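Mitochondrial enolase superfamily member 1 (Homo sapiens, PDB 4A35) dehydrates L-fuconate to 2-keto-3-deoxy-L-fuconate in L-fucose catabolism, using a magnesium ion to stabilise the enediolate intermediate. Local coordinates at residues L326-C331 with I351-H356; L274-P279 with I300-G305; P18-G23 with D32-A37; A26-T31 with A196-S201. All coordinates share one frame; numbering follows the deposited sequence.

Interaction 1: residues L326-C331 with I351-H356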
loop_
_atom_site.group_PDB
_atom_site.type_symbol
_atom_site.label_atom_id
_atom_site.label_comp_id
_atom_site.label_asym_id
_atom_site.label_seq_id
_atom_site.Cartn_x
_atom_site.Cartn_y
_atom_site.Cartn_z
ATOM N N LEU A 326 -18.875 7.304 -1.818
ATOM C CA LEU A 326 -17.400 7.316 -1.714
ATOM C C LEU A 326 -17.017 7.755 -0.336
ATOM O O LEU A 326 -17.352 8.854 0.084
ATOM C CB LEU A 326 -16.845 8.240 -2.829
ATOM C CG LEU A 326 -15.305 8.225 -2.996
ATOM C CD1 LEU A 326 -14.921 8.630 -4.423
ATOM C CD2 LEU A 326 -14.639 9.208 -1.983
ATOM N N GLN A 327 -16.219 6.922 0.356
ATOM C CA GLN A 327 -15.900 7.236 1.749
ATOM C C GLN A 327 -14.461 7.700 1.915
ATOM O O GLN A 327 -13.570 6.885 2.083
ATOM C CB GLN A 327 -16.203 6.000 2.619
ATOM C CG GLN A 327 -17.703 5.627 2.384
ATOM C CD GLN A 327 -18.114 4.367 2.995
ATOM O OE1 GLN A 327 -17.531 3.311 2.717
ATOM N NE2 GLN A 327 -19.156 4.451 3.815
ATOM N N ILE A 328 -14.276 9.023 1.971
ATOM C CA ILE A 328 -12.960 9.571 2.253
ATOM C C ILE A 328 -12.563 9.289 3.710
ATOM O O ILE A 328 -13.410 9.053 4.569
ATOM C CB ILE A 328 -12.896 11.107 1.971
ATOM C CG1 ILE A 328 -13.841 11.929 2.895
ATOM C CG2 ILE A 328 -12.968 11.420 0.421
ATOM C CD1 ILE A 328 -13.631 13.564 2.861
ATOM N N ASP A 329 -11.251 9.298 3.970
ATOM C CA ASP A 329 -10.733 9.201 5.317
ATOM C C ASP A 329 -9.632 10.269 5.464
ATOM O O ASP A 329 -8.751 10.396 4.602
ATOM C CB ASP A 329 -10.224 7.808 5.665
ATOM C CG ASP A 329 -9.800 7.816 7.139
ATOM O OD1 ASP A 329 -10.665 7.593 8.004
ATOM O OD2 ASP A 329 -8.609 8.082 7.419
ATOM N N SER A 330 -9.724 11.043 6.552
ATOM C CA SER A 330 -8.848 12.171 6.869
ATOM C C SER A 330 -7.396 11.735 7.153
ATOM O O SER A 330 -6.501 12.558 7.048
ATOM C CB SER A 330 -9.407 12.907 8.103
ATOM O OG SER A 330 -9.471 12.100 9.275
ATOM N N CYS A 331 -7.188 10.477 7.606
ATOM C CA CYS A 331 -5.842 10.011 8.048
ATOM C C CYS A 331 -5.237 8.815 7.224
ATOM O O CYS A 331 -4.082 8.455 7.472
ATOM C CB CYS A 331 -5.894 9.671 9.536
ATOM S SG CYS A 331 -6.172 11.129 10.572
ATOM N N ILE A 351 -20.582 11.736 -7.777
ATOM C CA ILE A 351 -20.694 10.644 -6.812
ATOM C C ILE A 351 -20.700 11.273 -5.400
ATOM O O ILE A 351 -19.812 12.076 -5.088
ATOM C CB ILE A 351 -19.589 9.552 -6.986
ATOM C CG1 ILE A 351 -19.818 8.789 -8.362
ATOM C CG2 ILE A 351 -19.564 8.589 -5.832
ATOM C CD1 ILE A 351 -21.183 8.015 -8.474
ATOM N N PRO A 352 -21.677 10.908 -4.537
ATOM C CA PRO A 352 -21.718 11.506 -3.171
ATOM C C PRO A 352 -20.617 10.981 -2.269
ATOM O O PRO A 352 -20.276 9.786 -2.287
ATOM C CB PRO A 352 -23.102 11.086 -2.633
ATOM C CG PRO A 352 -23.400 9.776 -3.332
ATOM C CD PRO A 352 -22.816 9.982 -4.744
ATOM N N VAL A 353 -20.083 11.900 -1.433
ATOM C CA VAL A 353 -19.042 11.572 -0.471
ATOM C C VAL A 353 -19.721 11.425 0.911
ATOM O O VAL A 353 -20.424 12.352 1.389
ATOM C CB VAL A 353 -17.863 12.606 -0.448
ATOM C CG1 VAL A 353 -16.843 12.308 0.650
ATOM C CG2 VAL A 353 -17.164 12.672 -1.802
ATOM N N CYS A 354 -19.451 10.281 1.556
ATOM C CA CYS A 354 -19.947 9.919 2.915
ATOM C C CYS A 354 -18.743 9.554 3.758
ATOM O O CYS A 354 -18.246 8.416 3.716
ATOM C CB CYS A 354 -20.948 8.775 2.833
ATOM S SG CYS A 354 -22.483 9.228 1.980
ATOM N N PRO A 355 -18.155 10.539 4.449
ATOM C CA PRO A 355 -16.858 10.264 5.097
ATOM C C PRO A 355 -16.873 9.114 6.104
ATOM O O PRO A 355 -17.884 8.875 6.790
ATOM C CB PRO A 355 -16.559 11.576 5.848
ATOM C CG PRO A 355 -17.203 12.615 4.997
ATOM C CD PRO A 355 -18.510 11.982 4.520
ATOM N N HIS A 356 -15.725 8.444 6.218
ATOM C CA HIS A 356 -15.484 7.503 7.280
ATOM C C HIS A 356 -15.031 8.314 8.500
ATOM O O HIS A 356 -14.309 9.320 8.380
ATOM C CB HIS A 356 -14.411 6.452 6.868
ATOM C CG HIS A 356 -13.847 5.645 8.006
ATOM N ND1 HIS A 356 -12.570 5.904 8.524
ATOM C CD2 HIS A 356 -14.376 4.596 8.676
ATOM C CE1 HIS A 356 -12.373 5.002 9.479
ATOM N NE2 HIS A 356 -13.416 4.186 9.598
HETATM O O HOH W 1 -19.248 6.500 6.030
HETATM O O HOH W 2 -11.654 10.157 8.661
#
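Asp329 and His356 run alongside each other and meet through their polar ends. Asp329 sends CG opposite its backbone N (chi1 -176°), along the flank of the histidine. Its CB remains 4.2 Å from His356 ND1, its CG comes nearer, and OD1 closes the gap by accepting from ND1 of this predicted active-site residue at 2.6 Å. OD1 sits in the imidazole plane, whereas the carboxylate is turned 43° against the ring and receives the N-H on its anti side but out of its own plane. The other oxygen, Asp329 OD2, accepts from Cys331 N at 2.8 Å in an Asx turn that steadies the carboxylate. A lysine in place of Asp329 would probably leave His356 ND1 without its acceptor and the imidazole free to turn about its CB-CG bond. Strand 325-326 runs into the loop 327-331, and the extended segment 351-356, beyond helix 335-348, pairs with it through a single bridge, Leu326 with Val353, in the barrel domain. Leu326 N gives to Pro352 O, Cys354 N to Leu326 O, and His356 N to Ile328 O at 2.9 Å. Branched side chains suit the buried face under that helix, where Ile328 CG1 touches Val353 CG1 at 3.8 Å; Pro355, packed on helix 362-377, brings its CG to 4.0 Å from Ile328 CG1. Gln327 lays CG against Cys354 O, and its NE2 reaches on to Glu277.

Interaction 2: residues L274-P279 with I300-G305; sequences LWIEEP and IGIATG. With MG (magnesium ion), chain B.
Ala303 sets its methyl squarely over the pyrrole face of Trp275, CB lying 3.6 Å from the centroid of the five-membered ring and 10° off its normal. A side chain as small as alanine suits this close CH-pi approach, which depends on Trp275 placing CG between its backbone N and carbonyl carbon (chi1 72°), folding the indole over the neighbouring strand. The indole edge is used as well: NE1 donates to Glu277 OE1 at 3.2 Å, on the anti lone pair of that oxygen. Glu277 is extended, and its OE2 binds the magnesium ion at 2.2 Å; Lys221 forms a salt bridge with OE1. A leucine in place of Trp275 would probably uncover the Ala303 methyl and remove one of the donors that fix the metal-binding carboxylate. Glu278 works in the second shell, its OE1 accepting from a metal-bound water at 2.7 Å and its OE2 from Gln254 NE2. The backbones pair in parallel: Ile276 N donates to Gly301 O at 2.9 Å, Ala303 N to Ile276 O at 3.0 Å, and Glu278 N to Ala303 O. On the face carrying the isoleucines, Ile276 CG2 rests on Ile302 CD1 at 3.7 Å. The two strands and helix 285-295 form a beta-alpha-beta crossover of the barrel; that helix and helix 258-268 pack on the isoleucine face, while strand 247-251 continues the sheet beyond 275-277 and strand 325-326 beyond 301-304.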
loop_
_atom_site.group_PDB
_atom_site.type_symbol
_atom_site.label_atom_id
_atom_site.label_comp_id
_atom_site.label_asym_id
_atom_site.label_seq_id
_atom_site.Cartn_x
_atom_site.Cartn_y
_atom_site.Cartn_z
ATOM N N LEU A 274 -29.322 0.714 2.993
ATOM C CA LEU A 274 -29.017 1.753 1.974
ATOM C C LEU A 274 -27.744 1.384 1.170
ATOM O O LEU A 274 -27.657 1.521 -0.075
ATOM C CB LEU A 274 -28.842 3.125 2.657
ATOM C CG LEU A 274 -28.313 4.252 1.727
ATOM C CD1 LEU A 274 -29.364 4.602 0.631
ATOM C CD2 LEU A 274 -27.962 5.492 2.527
ATOM N N TRP A 275 -26.728 0.905 1.895
ATOM C CA TRP A 275 -25.505 0.501 1.275
ATOM C C TRP A 275 -24.864 -0.672 1.998
ATOM O O TRP A 275 -25.167 -0.954 3.194
ATOM C CB TRP A 275 -24.483 1.667 1.181
ATOM C CG TRP A 275 -23.804 2.138 2.446
ATOM C CD1 TRP A 275 -22.943 1.428 3.241
ATOM C CD2 TRP A 275 -23.710 3.507 2.876
ATOM N NE1 TRP A 275 -22.416 2.254 4.229
ATOM C CE2 TRP A 275 -22.853 3.535 4.016
ATOM C CE3 TRP A 275 -24.291 4.719 2.419
ATOM C CZ2 TRP A 275 -22.535 4.729 4.687
ATOM C CZ3 TRP A 275 -23.996 5.894 3.100
ATOM C CH2 TRP A 275 -23.103 5.899 4.201
ATOM N N ILE A 276 -23.996 -1.350 1.256
ATOM C CA ILE A 276 -23.060 -2.355 1.789
ATOM C C ILE A 276 -21.668 -1.739 1.645
ATOM O O ILE A 276 -21.233 -1.389 0.520
ATOM C CB ILE A 276 -23.150 -3.810 1.194
ATOM C CG1 ILE A 276 -21.997 -4.660 1.851
ATOM C CG2 ILE A 276 -22.969 -3.833 -0.353
ATOM C CD1 ILE A 276 -22.186 -4.967 3.447
ATOM N N GLU A 277 -21.004 -1.572 2.786
ATOM C CA GLU A 277 -19.702 -0.933 2.832
ATOM C C GLU A 277 -18.575 -2.006 2.847
ATOM O O GLU A 277 -18.671 -3.014 3.563
ATOM C CB GLU A 277 -19.656 -0.030 4.068
ATOM C CG GLU A 277 -18.310 0.652 4.324
ATOM C CD GLU A 277 -18.432 1.623 5.497
ATOM O OE1 GLU A 277 -19.564 2.115 5.715
ATOM O OE2 GLU A 277 -17.396 1.990 6.108
ATOM N N GLU A 278 -17.467 -1.724 2.102
ATOM C CA GLU A 278 -16.305 -2.587 1.971
ATOM C C GLU A 278 -16.690 -4.076 1.807
ATOM O O GLU A 278 -16.271 -4.919 2.615
ATOM C CB GLU A 278 -15.354 -2.402 3.160
ATOM C CG GLU A 278 -14.683 -1.045 3.171
ATOM C CD GLU A 278 -13.345 -1.176 3.860
ATOM O OE1 GLU A 278 -13.342 -1.394 5.101
ATOM O OE2 GLU A 278 -12.307 -1.078 3.167
ATOM N N PRO A 279 -17.519 -4.437 0.799
ATOM C CA PRO A 279 -17.867 -5.869 0.635
ATOM C C PRO A 279 -16.636 -6.748 0.367
ATOM O O PRO A 279 -16.662 -7.933 0.678
ATOM C CB PRO A 279 -18.833 -5.863 -0.556
ATOM C CG PRO A 279 -18.422 -4.614 -1.379
ATOM C CD PRO A 279 -18.157 -3.607 -0.252
ATOM N N ILE A 300 -29.582 -1.852 -3.379
ATOM C CA ILE A 300 -28.464 -1.696 -2.460
ATOM C C ILE A 300 -27.244 -1.092 -3.200
ATOM O O ILE A 300 -26.742 -1.695 -4.153
ATOM C CB ILE A 300 -28.086 -3.036 -1.784
ATOM C CG1 ILE A 300 -29.351 -3.708 -1.142
ATOM C CG2 ILE A 300 -26.977 -2.801 -0.714
ATOM C CD1 ILE A 300 -29.124 -5.138 -0.828
ATOM N N GLY A 301 -26.754 0.032 -2.679
ATOM C CA GLY A 301 -25.588 0.701 -3.260
ATOM C C GLY A 301 -24.338 0.136 -2.615
ATOM O O GLY A 301 -24.393 -0.452 -1.516
ATOM N N ILE A 302 -23.195 0.396 -3.254
ATOM C CA ILE A 302 -21.899 -0.050 -2.709
ATOM C C ILE A 302 -21.187 1.181 -2.205
ATOM O O ILE A 302 -21.180 2.215 -2.884
ATOM C CB ILE A 302 -21.074 -0.827 -3.801
ATOM C CG1 ILE A 302 -21.501 -2.335 -3.855
ATOM C CG2 ILE A 302 -19.494 -0.711 -3.562
ATOM C CD1 ILE A 302 -23.027 -2.758 -3.877
ATOM N N ALA A 303 -20.617 1.081 -1.000
ATOM C CA ALA A 303 -19.807 2.132 -0.371
ATOM C C ALA A 303 -18.388 1.591 -0.114
ATOM O O ALA A 303 -18.237 0.458 0.349
ATOM C CB ALA A 303 -20.426 2.575 0.975
ATOM N N THR A 304 -17.353 2.399 -0.358
ATOM C CA THR A 304 -16.017 1.945 0.039
ATOM C C THR A 304 -15.123 3.151 0.134
ATOM O O THR A 304 -15.496 4.242 -0.340
ATOM C CB THR A 304 -15.430 0.818 -0.913
ATOM O OG1 THR A 304 -14.198 0.317 -0.304
ATOM C CG2 THR A 304 -15.078 1.370 -2.334
ATOM N N GLY A 305 -13.949 2.942 0.735
ATOM C CA GLY A 305 -12.944 3.984 0.759
ATOM C C GLY A 305 -12.140 4.196 2.018
ATOM O O GLY A 305 -11.072 4.796 1.922
HETATM MG MG MG B . -16.214 0.874 7.548
HETATM O O HOH W 3 -11.787 1.064 1.709
HETATM O O HOH W 4 -13.122 -2.205 0.542
HETATM O O HOH W 5 -15.560 -0.638 6.509
HETATM O O HOH W 6 -14.848 0.137 9.397
HETATM O O HOH W 7 -16.534 2.092 9.053
#

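Interaction 3: residues P18-G23 with D32-A37. With EDO (1,2-ethanediol), chain E; EDO (1,2-ethanediol), chain F.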
loop_
_atom_site.group_PDB
_atom_site.type_symbol
_atom_site.label_atom_id
_atom_site.label_comp_id
_atom_site.label_asym_id
_atom_site.label_seq_id
_atom_site.Cartn_x
_atom_site.Cartn_y
_atom_site.Cartn_z
ATOM N N PRO A 18 -7.068 1.499 25.258
ATOM C CA PRO A 18 -7.391 0.052 25.385
ATOM C C PRO A 18 -8.865 -0.272 25.071
ATOM O O PRO A 18 -9.579 -0.878 25.862
ATOM C CB PRO A 18 -7.021 -0.258 26.832
ATOM C CG PRO A 18 -7.276 1.097 27.574
ATOM C CD PRO A 18 -6.842 2.147 26.578
ATOM N N THR A 19 -9.327 0.113 23.901
ATOM C CA THR A 19 -10.748 -0.049 23.565
ATOM C C THR A 19 -11.151 -1.545 23.426
ATOM O O THR A 19 -12.329 -1.856 23.651
ATOM C CB THR A 19 -11.132 0.796 22.359
ATOM O OG1 THR A 19 -10.236 0.523 21.339
ATOM C CG2 THR A 19 -11.078 2.312 22.644
ATOM N N SER A 20 -10.175 -2.467 23.195
ATOM C CA SER A 20 -10.446 -3.916 23.093
ATOM C C SER A 20 -10.962 -4.459 24.453
ATOM O O SER A 20 -11.715 -5.449 24.500
ATOM C CB SER A 20 -9.196 -4.682 22.660
ATOM O OG SER A 20 -8.172 -4.635 23.632
ATOM N N LEU A 21 -10.601 -3.766 25.547
ATOM C CA LEU A 21 -11.057 -4.182 26.902
ATOM C C LEU A 21 -12.460 -3.583 27.263
ATOM O O LEU A 21 -13.089 -3.995 28.246
ATOM C CB LEU A 21 -9.996 -3.795 27.947
ATOM C CG LEU A 21 -8.633 -4.496 27.807
ATOM C CD1 LEU A 21 -7.616 -3.987 28.864
ATOM C CD2 LEU A 21 -8.762 -6.023 27.919
ATOM N N GLY A 22 -12.922 -2.622 26.471
ATOM C CA GLY A 22 -14.203 -1.948 26.674
ATOM C C GLY A 22 -15.360 -2.723 26.095
ATOM O O GLY A 22 -16.494 -2.548 26.541
ATOM N N GLY A 23 -15.093 -3.595 25.111
ATOM C CA GLY A 23 -16.174 -4.398 24.553
ATOM C C GLY A 23 -16.812 -3.803 23.316
ATOM O O GLY A 23 -17.620 -4.472 22.681
ATOM N N ASP A 32 -10.495 -7.139 17.707
ATOM C CA ASP A 32 -10.004 -6.706 19.045
ATOM C C ASP A 32 -9.165 -5.394 18.951
ATOM O O ASP A 32 -8.016 -5.341 19.444
ATOM C CB ASP A 32 -9.122 -7.864 19.613
ATOM C CG ASP A 32 -7.819 -8.206 18.861
ATOM O OD1 ASP A 32 -7.633 -7.727 17.669
ATOM O OD2 ASP A 32 -6.952 -8.891 19.463
ATOM N N PRO A 33 -9.686 -4.322 18.317
ATOM C CA PRO A 33 -8.819 -3.157 18.104
ATOM C C PRO A 33 -8.598 -2.383 19.396
ATOM O O PRO A 33 -9.479 -2.299 20.239
ATOM C CB PRO A 33 -9.618 -2.314 17.099
ATOM C CG PRO A 33 -11.051 -2.654 17.385
ATOM C CD PRO A 33 -10.984 -4.148 17.623
ATOM N N ASP A 34 -7.417 -1.767 19.497
ATOM C CA ASP A 34 -7.069 -0.791 20.514
ATOM C C ASP A 34 -6.875 0.509 19.730
ATOM O O ASP A 34 -5.810 0.733 19.128
ATOM C CB ASP A 34 -5.794 -1.215 21.279
ATOM C CG ASP A 34 -6.033 -2.389 22.208
ATOM O OD1 ASP A 34 -7.052 -2.384 22.900
ATOM O OD2 ASP A 34 -5.167 -3.317 22.244
ATOM N N TYR A 35 -7.911 1.334 19.681
ATOM C CA TYR A 35 -7.865 2.598 18.944
ATOM C C TYR A 35 -6.654 3.403 19.391
ATOM O O TYR A 35 -6.497 3.744 20.575
ATOM C CB TYR A 35 -9.158 3.382 19.200
ATOM C CG TYR A 35 -10.385 2.857 18.488
ATOM C CD1 TYR A 35 -10.341 1.673 17.741
ATOM C CD2 TYR A 35 -11.597 3.536 18.562
ATOM C CE1 TYR A 35 -11.483 1.187 17.078
ATOM C CE2 TYR A 35 -12.730 3.079 17.874
ATOM C CZ TYR A 35 -12.652 1.930 17.098
ATOM O OH TYR A 35 -13.771 1.468 16.440
ATOM N N SER A 36 -5.818 3.744 18.432
ATOM C CA SER A 36 -4.544 4.399 18.699
ATOM C C SER A 36 -4.203 5.463 17.670
ATOM O O SER A 36 -4.828 5.538 16.594
ATOM C CB SER A 36 -3.433 3.340 18.696
ATOM O OG SER A 36 -3.691 2.377 19.699
ATOM N N ALA A 37 -3.135 6.235 17.970
ATOM C CA ALA A 37 -2.678 7.237 17.026
ATOM C C ALA A 37 -1.206 7.532 17.184
ATOM O O ALA A 37 -0.647 7.455 18.299
ATOM C CB ALA A 37 -3.471 8.555 17.243
HETATM C C1 EDO E . -13.581 -6.679 21.934
HETATM O O1 EDO E . -12.166 -6.631 22.113
HETATM C C2 EDO E . -14.052 -5.313 21.432
HETATM O O2 EDO E . -13.687 -4.332 22.392
HETATM C C1 EDO F . -5.163 -4.216 25.582
HETATM O O1 EDO F . -4.589 -4.639 24.365
HETATM C C2 EDO F . -4.693 -5.213 26.648
HETATM O O2 EDO F . -3.261 -5.172 26.664
#
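Tyr35 and Asp34 bring the two flat groups to this contact, and Thr19 and Ser20 meet them. The hydroxyl of Thr19 approaches the Tyr35 ring obliquely, with OG1 3.7 Å from CG; elsewhere round the phenol, Phe57 meets it edge-to-face and the ring of His391 packs at about 40°. Ser20 grips one oxygen of the Asp34 carboxylate twice. Ser20 OG donates to OD1 at 2.6 Å from the syn side, 25° out of the carboxylate plane, and Ser20 N donates to the same atom at 3.1 Å, from the same face. The second oxygen, Asp34 OD2, accepts from an ethanediol, probably from the crystallisation liquor, at 2.6 Å. Thr19 OG1 works in both directions: it gives its proton to Pro33 O at 3.1 Å and accepts from Tyr35 N at 3.0 Å, along a nearly straight N-H. Its chi1 of 52° places this oxygen between the backbone N and carbonyl carbon, facing the other segment. Small hydroxyl residues therefore suit the turn, since they satisfy backbone groups and a carboxylate without bulk. Gln101 of the second subunit hydrogen-bonds Asp32 O, placing the contact beside the dimer interface. The arrangement closes the base of the loop between strands 7-16 and 36-44 of the enolase-type N-terminal domain, a loop that helps cap the barrel mouth in this superfamily, and it holds Tyr35, a substrate-binding residue by similarity.

Interaction 4: residues A26-T31 with A196-S201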
loop_
_atom_site.group_PDB
_atom_site.type_symbol
_atom_site.label_atom_id
_atom_site.label_comp_id
_atom_site.label_asym_id
_atom_site.label_seq_id
_atom_site.Cartn_x
_atom_site.Cartn_y
_atom_site.Cartn_z
ATOM N N ALA A 26 -15.494 -3.954 17.901
ATOM C CA ALA A 26 -15.178 -5.178 17.142
ATOM C C ALA A 26 -15.941 -5.238 15.823
ATOM O O ALA A 26 -17.154 -4.966 15.799
ATOM C CB ALA A 26 -15.525 -6.413 17.953
ATOM N N ASP A 27 -15.259 -5.624 14.743
ATOM C CA ASP A 27 -15.960 -5.856 13.474
ATOM C C ASP A 27 -15.591 -7.275 13.024
ATOM O O ASP A 27 -14.894 -7.991 13.765
ATOM C CB ASP A 27 -15.690 -4.746 12.428
ATOM C CG ASP A 27 -14.264 -4.633 11.943
ATOM O OD1 ASP A 27 -13.711 -5.659 11.440
ATOM O OD2 ASP A 27 -13.750 -3.530 11.931
ATOM N N ALA A 28 -16.076 -7.713 11.850
ATOM C CA ALA A 28 -15.831 -9.090 11.376
ATOM C C ALA A 28 -14.339 -9.357 11.023
ATOM O O ALA A 28 -13.911 -10.525 10.977
ATOM C CB ALA A 28 -16.697 -9.380 10.179
ATOM N N MET A 29 -13.595 -8.288 10.662
ATOM C CA MET A 29 -12.194 -8.391 10.269
ATOM C C MET A 29 -11.232 -8.046 11.432
ATOM O O MET A 29 -10.254 -8.785 11.666
ATOM C CB MET A 29 -11.947 -7.482 9.042
ATOM C CG MET A 29 -10.563 -7.664 8.425
ATOM S SD MET A 29 -10.303 -9.293 7.632
ATOM C CE MET A 29 -10.964 -8.929 5.959
ATOM N N HIS A 30 -11.455 -6.908 12.077
ATOM C CA HIS A 30 -10.675 -6.399 13.230
ATOM C C HIS A 30 -11.494 -6.706 14.515
ATOM O O HIS A 30 -12.418 -5.984 14.865
ATOM C CB HIS A 30 -10.403 -4.894 13.047
ATOM C CG HIS A 30 -10.048 -4.550 11.627
ATOM N ND1 HIS A 30 -11.015 -4.106 10.732
ATOM C CD2 HIS A 30 -8.877 -4.695 10.967
ATOM C CE1 HIS A 30 -10.385 -3.909 9.573
ATOM N NE2 HIS A 30 -9.101 -4.267 9.649
ATOM N N THR A 31 -11.246 -7.858 15.095
ATOM C CA THR A 31 -12.081 -8.363 16.181
ATOM C C THR A 31 -11.665 -7.829 17.576
ATOM O O THR A 31 -12.367 -8.115 18.542
ATOM C CB THR A 31 -12.097 -9.913 16.193
ATOM O OG1 THR A 31 -10.871 -10.382 16.745
ATOM C CG2 THR A 31 -12.421 -10.550 14.797
ATOM N N ALA A 196 -23.417 -0.747 15.999
ATOM C CA ALA A 196 -22.930 -1.600 14.923
ATOM C C ALA A 196 -22.131 -2.827 15.327
ATOM O O ALA A 196 -22.066 -3.771 14.534
ATOM C CB ALA A 196 -22.032 -0.769 13.975
ATOM N N TRP A 197 -21.464 -2.779 16.466
ATOM C CA TRP A 197 -20.368 -3.696 16.797
ATOM C C TRP A 197 -20.785 -5.124 17.068
ATOM O O TRP A 197 -21.933 -5.398 17.452
ATOM C CB TRP A 197 -19.493 -3.124 17.941
ATOM C CG TRP A 197 -19.157 -1.658 17.740
ATOM C CD1 TRP A 197 -19.607 -0.595 18.475
ATOM C CD2 TRP A 197 -18.315 -1.101 16.704
ATOM N NE1 TRP A 197 -19.051 0.586 17.995
ATOM C CE2 TRP A 197 -18.279 0.303 16.897
ATOM C CE3 TRP A 197 -17.550 -1.664 15.648
ATOM C CZ2 TRP A 197 -17.544 1.160 16.049
ATOM C CZ3 TRP A 197 -16.752 -0.823 14.876
ATOM C CH2 TRP A 197 -16.785 0.572 15.054
ATOM N N LEU A 198 -19.847 -6.049 16.758
ATOM C CA LEU A 198 -20.021 -7.477 17.003
ATOM C C LEU A 198 -19.806 -7.811 18.513
ATOM O O LEU A 198 -19.020 -7.145 19.194
ATOM C CB LEU A 198 -19.049 -8.299 16.137
ATOM C CG LEU A 198 -19.050 -8.197 14.591
ATOM C CD1 LEU A 198 -18.647 -9.548 13.942
ATOM C CD2 LEU A 198 -20.305 -7.719 14.039
ATOM N N GLY A 199 -20.497 -8.850 18.991
ATOM C CA GLY A 199 -20.347 -9.368 20.354
ATOM C C GLY A 199 -21.430 -9.000 21.346
ATOM O O GLY A 199 -21.431 -9.506 22.481
ATOM N N TYR A 200 -22.350 -8.099 20.955
ATOM C CA TYR A 200 -23.420 -7.657 21.835
ATOM C C TYR A 200 -24.524 -8.702 21.972
ATOM O O TYR A 200 -25.003 -9.240 20.957
ATOM C CB TYR A 200 -24.075 -6.362 21.296
ATOM C CG TYR A 200 -23.197 -5.136 21.203
ATOM C CD1 TYR A 200 -22.292 -4.817 22.222
ATOM C CD2 TYR A 200 -23.348 -4.227 20.159
ATOM C CE1 TYR A 200 -21.514 -3.656 22.159
ATOM C CE2 TYR A 200 -22.588 -3.062 20.094
ATOM C CZ TYR A 200 -21.669 -2.786 21.088
ATOM O OH TYR A 200 -20.934 -1.634 21.019
ATOM N N SER A 201 -24.984 -8.923 23.208
ATOM C CA SER A 201 -26.163 -9.756 23.441
ATOM C C SER A 201 -27.392 -9.028 22.836
ATOM O O SER A 201 -27.310 -7.828 22.540
ATOM C CB SER A 201 -26.362 -9.977 24.944
ATOM O OG SER A 201 -26.772 -8.762 25.555
HETATM O O HOH W 8 -17.562 -4.765 20.021
#
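Ala26 and Leu198 bring two irregular loops together, their CA atoms 5.4 Å apart, and one direct backbone bond joins them: Leu198 N donates to Ala26 O at 3.1 Å. Next to it a water accepts from Ala26 N and donates to Leu198 O at 2.9 Å, standing in for a second direct link. Ala26 O meets a ring as well, for CE3 of Trp197 lies 3.3 Å away with the oxygen at the indole's edge, in its plane. The small methyl of Ala26 allows this close approach of the chains. Leu198 turns CG away from its own carbonyl (chi1 -58°) and lays it, with one methyl, along the other loop: Leu198 CG rests 3.9 Å from Asp27 C, and Leu198 CD1 reaches Ala28 CB at 4.2 Å. An aliphatic tip suits this spot, where CD1 meets the backbone and methyl of Ala28. The CB of Asp27 leaves the backbone away from the other loop, and its carboxylate hydrogen-bonds within the 26-31 loop, beside Asn253 and Lys223. OD1 takes Met29 N and His30 N, each at 2.7 Å, in an Asx turn and Asx motif, while OD2 offers its syn lone pair to His30 ND1. NE2 of that ring is hydrogen-bonded to Arg103 of the second subunit, and Trp197 and Leu198 lie against Lys223, the proton donor/acceptor by similarity. The chemistry implies a loop held to 196-201 by one backbone bond, a water bridge and apolar contact, and braced internally by its own aspartate, consistent with Ala26 and Asp27 being presented to substrate in a fixed shape.

Interactions 1 and 2 are neighbouring parts of one barrel, their centres 12 Å apart, and Gln327 joins them: its N lies 2.9 Å from Thr304 O and its NE2 3.0 Å from Glu277 OE1. Interactions 3 and 4 share the loop between strands 7-16 and 36-44, also with centres 12 Å apart, and meet where Tyr35 OH lies 3.4 Å from Trp197 CH2; both touch the second subunit. The two pairs face each other across the active site without touching, nearest atoms of interactions 2 and 4 being about 6 Å apart. Glu277 binds the magnesium ion, and the side chains of His356, Asp27 and Tyr35 lie about 4, 7 and 9 Å from bound magnesium.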